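Local coordinates for cyclopropane mycolic acid synthase 1 (PDB 1KPH), which converts a double bond at the distal position of an alpha mycolic acid into a cyclopropane ring, taking the methylene carbon from S-adenosyl-L-methionine, at residues L165-H173 with R204-Q212. Numbering follows the deposited sequence.
Sequences LLHTITGLH and RLPSIPMVQ. With 10A (didecyl-dimethyl-ammonium), chain G; CO3 (carbonate ion), chain E.
The imidazole of His173 meets Ser207 obliquely, with NE2 4.2 Å from Ser207 CB. The other flat ring, that of His167, serves the carbonate ion instead, which lies at its edge, near the ring plane; NE2 donates to CO3 O1 over 2.7 Å, while ND1 is bonded to Gln282, so both ring nitrogens of this buried histidine have partners. The pyrrolidine of Pro206 lies against the strand backbone: its CD is 3.5 Å from Ile169 O. Pro206 has no N-H to offer and meets that oxygen through its ring carbons; Ile169 O accepts a hydrogen bond from Thr168 OG1. With OG1 anti to the backbone N (chi1 178°), the Thr168 hydroxyl is turned along the chain toward that oxygen. Strand 163-171 belongs to the mixed seven-stranded sheet of the Rossmann-like methyltransferase fold, and the loop before helix 208-217 packs on its C-terminal end. There Gly171 N donates to Pro206 O (3.1 Å), approaching from above the carbonyl plane, and Thr170 CA adds a CH···O contact to the same oxygen. Gly171, without a side chain, lets Leu205 CD1 come close to its CA. Ser207 suits the helix start as N-cap: OG, held between the backbone N and carbonyl carbon (chi1 72°), accepts from Met210 N. A water accepts from Ile208 N and makes a weak bond to Gly171 O. One turn into the helix, Val211 CG1 meets Leu166 CD2 tip to tip, branched apolar groups suited to the buried seam where strand and helix meet. On the pocket side, the side chains of Ile169 and Leu205 cross at a slant, with CG2 of Ile169 3.5 Å from CD2 of Leu205, and both residues line the didecyl-dimethyl-ammonium site: Ile169 CD1 reaches C18 and Leu205 CD1 touches C22, apolar branches matched to an alkyl chain.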
loop_
_atom_site.group_PDB
_atom_site.type_symbol
_atom_site.label_atom_id
_atom_site.label_comp_id
_atom_site.label_asym_id
_atom_site.label_seq_id
_atom_site.Cartn_x
_atom_site.Cartn_y
_atom_site.Cartn_z
ATOM N N LEU A 165 6.532 8.494 -5.926
ATOM C CA LEU A 165 6.558 8.359 -4.479
ATOM C C LEU A 165 6.222 6.897 -4.237
ATOM O O LEU A 165 5.099 6.463 -4.484
ATOM C CB LEU A 165 5.514 9.276 -3.820
ATOM C CG LEU A 165 5.464 9.381 -2.283
ATOM C CD1 LEU A 165 4.972 8.075 -1.686
ATOM C CD2 LEU A 165 6.839 9.731 -1.729
ATOM N N LEU A 166 7.217 6.133 -3.803
ATOM C CA LEU A 166 7.027 4.716 -3.527
ATOM C C LEU A 166 6.976 4.536 -2.020
ATOM O O LEU A 166 7.945 4.811 -1.315
ATOM C CB LEU A 166 8.177 3.886 -4.112
ATOM C CG LEU A 166 8.114 2.384 -3.815
ATOM C CD1 LEU A 166 6.878 1.787 -4.476
ATOM C CD2 LEU A 166 9.379 1.699 -4.329
ATOM N N HIS A 167 5.832 4.068 -1.541
ATOM C CA HIS A 167 5.596 3.857 -0.124
ATOM C C HIS A 167 5.456 2.359 0.093
ATOM O O HIS A 167 4.551 1.721 -0.450
ATOM C CB HIS A 167 4.329 4.637 0.270
ATOM C CG HIS A 167 3.828 4.365 1.655
ATOM N ND1 HIS A 167 3.339 5.364 2.470
ATOM C CD2 HIS A 167 3.643 3.206 2.330
ATOM C CE1 HIS A 167 2.872 4.832 3.585
ATOM N NE2 HIS A 167 3.042 3.523 3.526
ATOM N N THR A 168 6.363 1.793 0.884
ATOM C CA THR A 168 6.340 0.358 1.122
ATOM C C THR A 168 6.907 -0.055 2.465
ATOM O O THR A 168 7.765 0.616 3.031
ATOM C CB THR A 168 7.159 -0.391 0.042
ATOM O OG1 THR A 168 7.163 -1.798 0.320
ATOM C CG2 THR A 168 8.603 0.107 0.033
ATOM N N ILE A 169 6.412 -1.176 2.967
ATOM C CA ILE A 169 6.901 -1.740 4.209
ATOM C C ILE A 169 8.303 -2.266 3.867
ATOM O O ILE A 169 8.564 -2.648 2.723
ATOM C CB ILE A 169 5.989 -2.907 4.643
ATOM C CG1 ILE A 169 4.613 -2.352 5.031
ATOM C CG2 ILE A 169 6.620 -3.691 5.786
ATOM C CD1 ILE A 169 3.502 -3.385 5.007
ATOM N N THR A 170 9.211 -2.255 4.835
ATOM C CA THR A 170 10.563 -2.760 4.606
ATOM C C THR A 170 10.934 -3.686 5.753
ATOM O O THR A 170 10.469 -3.504 6.878
ATOM C CB THR A 170 11.600 -1.613 4.487
ATOM O OG1 THR A 170 11.558 -0.786 5.657
ATOM C CG2 THR A 170 11.306 -0.767 3.258
ATOM N N GLY A 171 11.754 -4.690 5.468
ATOM C CA GLY A 171 12.124 -5.631 6.508
ATOM C C GLY A 171 13.601 -5.933 6.628
ATOM O O GLY A 171 14.372 -5.751 5.684
ATOM N N LEU A 172 13.993 -6.392 7.810
ATOM C CA LEU A 172 15.378 -6.741 8.085
ATOM C C LEU A 172 15.557 -8.230 7.823
ATOM O O LEU A 172 14.596 -9.002 7.892
ATOM C CB LEU A 172 15.721 -6.442 9.545
ATOM C CG LEU A 172 15.475 -5.022 10.061
ATOM C CD1 LEU A 172 15.746 -4.977 11.559
ATOM C CD2 LEU A 172 16.364 -4.037 9.317
ATOM N N HIS A 173 16.787 -8.630 7.522
ATOM C CA HIS A 173 17.083 -10.030 7.266
ATOM C C HIS A 173 17.135 -10.790 8.588
ATOM O O HIS A 173 17.916 -10.450 9.475
ATOM C CB HIS A 173 18.416 -10.154 6.528
ATOM C CG HIS A 173 18.419 -9.495 5.185
ATOM N ND1 HIS A 173 17.491 -9.790 4.210
ATOM C CD2 HIS A 173 19.231 -8.548 4.657
ATOM C CE1 HIS A 173 17.729 -9.056 3.138
ATOM N NE2 HIS A 173 18.781 -8.293 3.383
ATOM N N ARG A 204 6.244 -10.541 -0.205
ATOM C CA ARG A 204 7.683 -10.529 0.020
ATOM C C ARG A 204 8.113 -9.115 0.407
ATOM O O ARG A 204 7.768 -8.151 -0.274
ATOM C CB ARG A 204 8.397 -10.955 -1.261
ATOM C CG ARG A 204 9.904 -11.072 -1.154
ATOM C CD ARG A 204 10.346 -12.370 -0.496
ATOM N NE ARG A 204 11.774 -12.593 -0.707
ATOM C CZ ARG A 204 12.451 -13.647 -0.263
ATOM N NH1 ARG A 204 11.833 -14.594 0.431
ATOM N NH2 ARG A 204 13.748 -13.755 -0.516
ATOM N N LEU A 205 8.859 -8.985 1.498
ATOM C CA LEU A 205 9.309 -7.669 1.935
ATOM C C LEU A 205 10.683 -7.300 1.421
ATOM O O LEU A 205 11.622 -8.095 1.477
ATOM C CB LEU A 205 9.338 -7.567 3.459
ATOM C CG LEU A 205 8.023 -7.504 4.229
ATOM C CD1 LEU A 205 8.336 -7.210 5.680
ATOM C CD2 LEU A 205 7.119 -6.424 3.653
ATOM N N PRO A 206 10.823 -6.073 0.916
ATOM C CA PRO A 206 12.102 -5.599 0.399
ATOM C C PRO A 206 12.858 -4.916 1.532
ATOM O O PRO A 206 12.244 -4.365 2.447
ATOM C CB PRO A 206 11.678 -4.601 -0.664
ATOM C CG PRO A 206 10.505 -3.940 0.008
ATOM C CD PRO A 206 9.744 -5.120 0.598
ATOM N N SER A 207 14.180 -4.971 1.484
ATOM C CA SER A 207 14.992 -4.304 2.489
ATOM C C SER A 207 15.163 -2.905 1.914
ATOM O O SER A 207 14.928 -2.698 0.722
ATOM C CB SER A 207 16.361 -4.969 2.607
ATOM O OG SER A 207 17.147 -4.676 1.465
ATOM N N ILE A 208 15.563 -1.947 2.742
ATOM C CA ILE A 208 15.757 -0.586 2.262
ATOM C C ILE A 208 16.851 -0.555 1.186
ATOM O O ILE A 208 16.674 0.048 0.125
ATOM C CB ILE A 208 16.115 0.369 3.430
ATOM C CG1 ILE A 208 14.883 0.551 4.333
ATOM C CG2 ILE A 208 16.602 1.711 2.891
ATOM C CD1 ILE A 208 15.112 1.428 5.562
ATOM N N PRO A 209 17.997 -1.204 1.443
ATOM C CA PRO A 209 19.054 -1.191 0.427
ATOM C C PRO A 209 18.572 -1.770 -0.899
ATOM O O PRO A 209 19.023 -1.356 -1.963
ATOM C CB PRO A 209 20.150 -2.040 1.062
ATOM C CG PRO A 209 19.988 -1.736 2.523
ATOM C CD PRO A 209 18.482 -1.813 2.694
ATOM N N MET A 210 17.652 -2.726 -0.836
ATOM C CA MET A 210 17.137 -3.341 -2.050
ATOM C C MET A 210 16.342 -2.330 -2.875
ATOM O O MET A 210 16.420 -2.326 -4.106
ATOM C CB MET A 210 16.259 -4.543 -1.702
ATOM C CG MET A 210 16.051 -5.505 -2.857
ATOM S SD MET A 210 15.018 -6.900 -2.387
ATOM C CE MET A 210 15.940 -7.561 -0.978
ATOM N N VAL A 211 15.580 -1.472 -2.201
ATOM C CA VAL A 211 14.790 -0.453 -2.892
ATOM C C VAL A 211 15.737 0.599 -3.460
ATOM O O VAL A 211 15.587 1.038 -4.600
ATOM C CB VAL A 211 13.787 0.233 -1.932
ATOM C CG1 VAL A 211 13.079 1.381 -2.640
ATOM C CG2 VAL A 211 12.780 -0.783 -1.434
ATOM N N GLN A 212 16.713 0.998 -2.654
ATOM C CA GLN A 212 17.702 1.984 -3.072
ATOM C C GLN A 212 18.474 1.488 -4.306
ATOM O O GLN A 212 18.799 2.267 -5.204
ATOM C CB GLN A 212 18.674 2.252 -1.917
ATOM C CG GLN A 212 18.042 2.981 -0.741
ATOM C CD GLN A 212 18.075 4.485 -0.911
ATOM O OE1 GLN A 212 18.028 4.993 -2.030
ATOM N NE2 GLN A 212 18.148 5.208 0.201
HETATM C C1 10A G . 8.074 -11.546 4.987
HETATM C C2 10A G . 6.874 -11.672 4.042
HETATM C C3 10A G . 6.112 -10.344 3.980
HETATM C C4 10A G . 4.867 -10.331 3.081
HETATM C C5 10A G . 4.259 -8.923 3.171
HETATM C C6 10A G . 2.953 -8.710 2.390
HETATM C C7 10A G . 2.547 -7.258 2.689
HETATM C C8 10A G . 1.176 -6.842 2.149
HETATM C C9 10A G . 0.910 -5.389 2.602
HETATM C C10 10A G . -0.529 -4.989 2.277
HETATM N N1 10A G . -1.162 -3.691 2.803
HETATM C C11 10A G . -2.608 -3.717 2.350
HETATM C C12 10A G . -0.533 -2.474 2.171
HETATM C C13 10A G . -1.096 -3.456 4.321
HETATM C C14 10A G . -1.652 -4.480 5.359
HETATM C C15 10A G . -1.203 -4.288 6.828
HETATM C C16 10A G . 0.299 -4.407 7.178
HETATM C C17 10A G . 0.875 -5.820 6.960
HETATM C C18 10A G . 2.357 -5.928 7.341
HETATM C C19 10A G . 2.864 -7.359 7.112
HETATM C C20 10A G . 4.334 -7.456 7.550
HETATM C C21 10A G . 4.879 -8.876 7.380
HETATM C C22 10A G . 6.331 -8.900 7.858
HETATM C C CO3 E . 1.961 0.090 3.818
HETATM O O1 CO3 E . 1.780 1.374 4.573
HETATM O O2 CO3 E . 1.318 -1.033 4.223
HETATM O O3 CO3 E . 2.778 0.052 2.725
HETATM O O HOH W 1 16.025 -2.726 5.446
#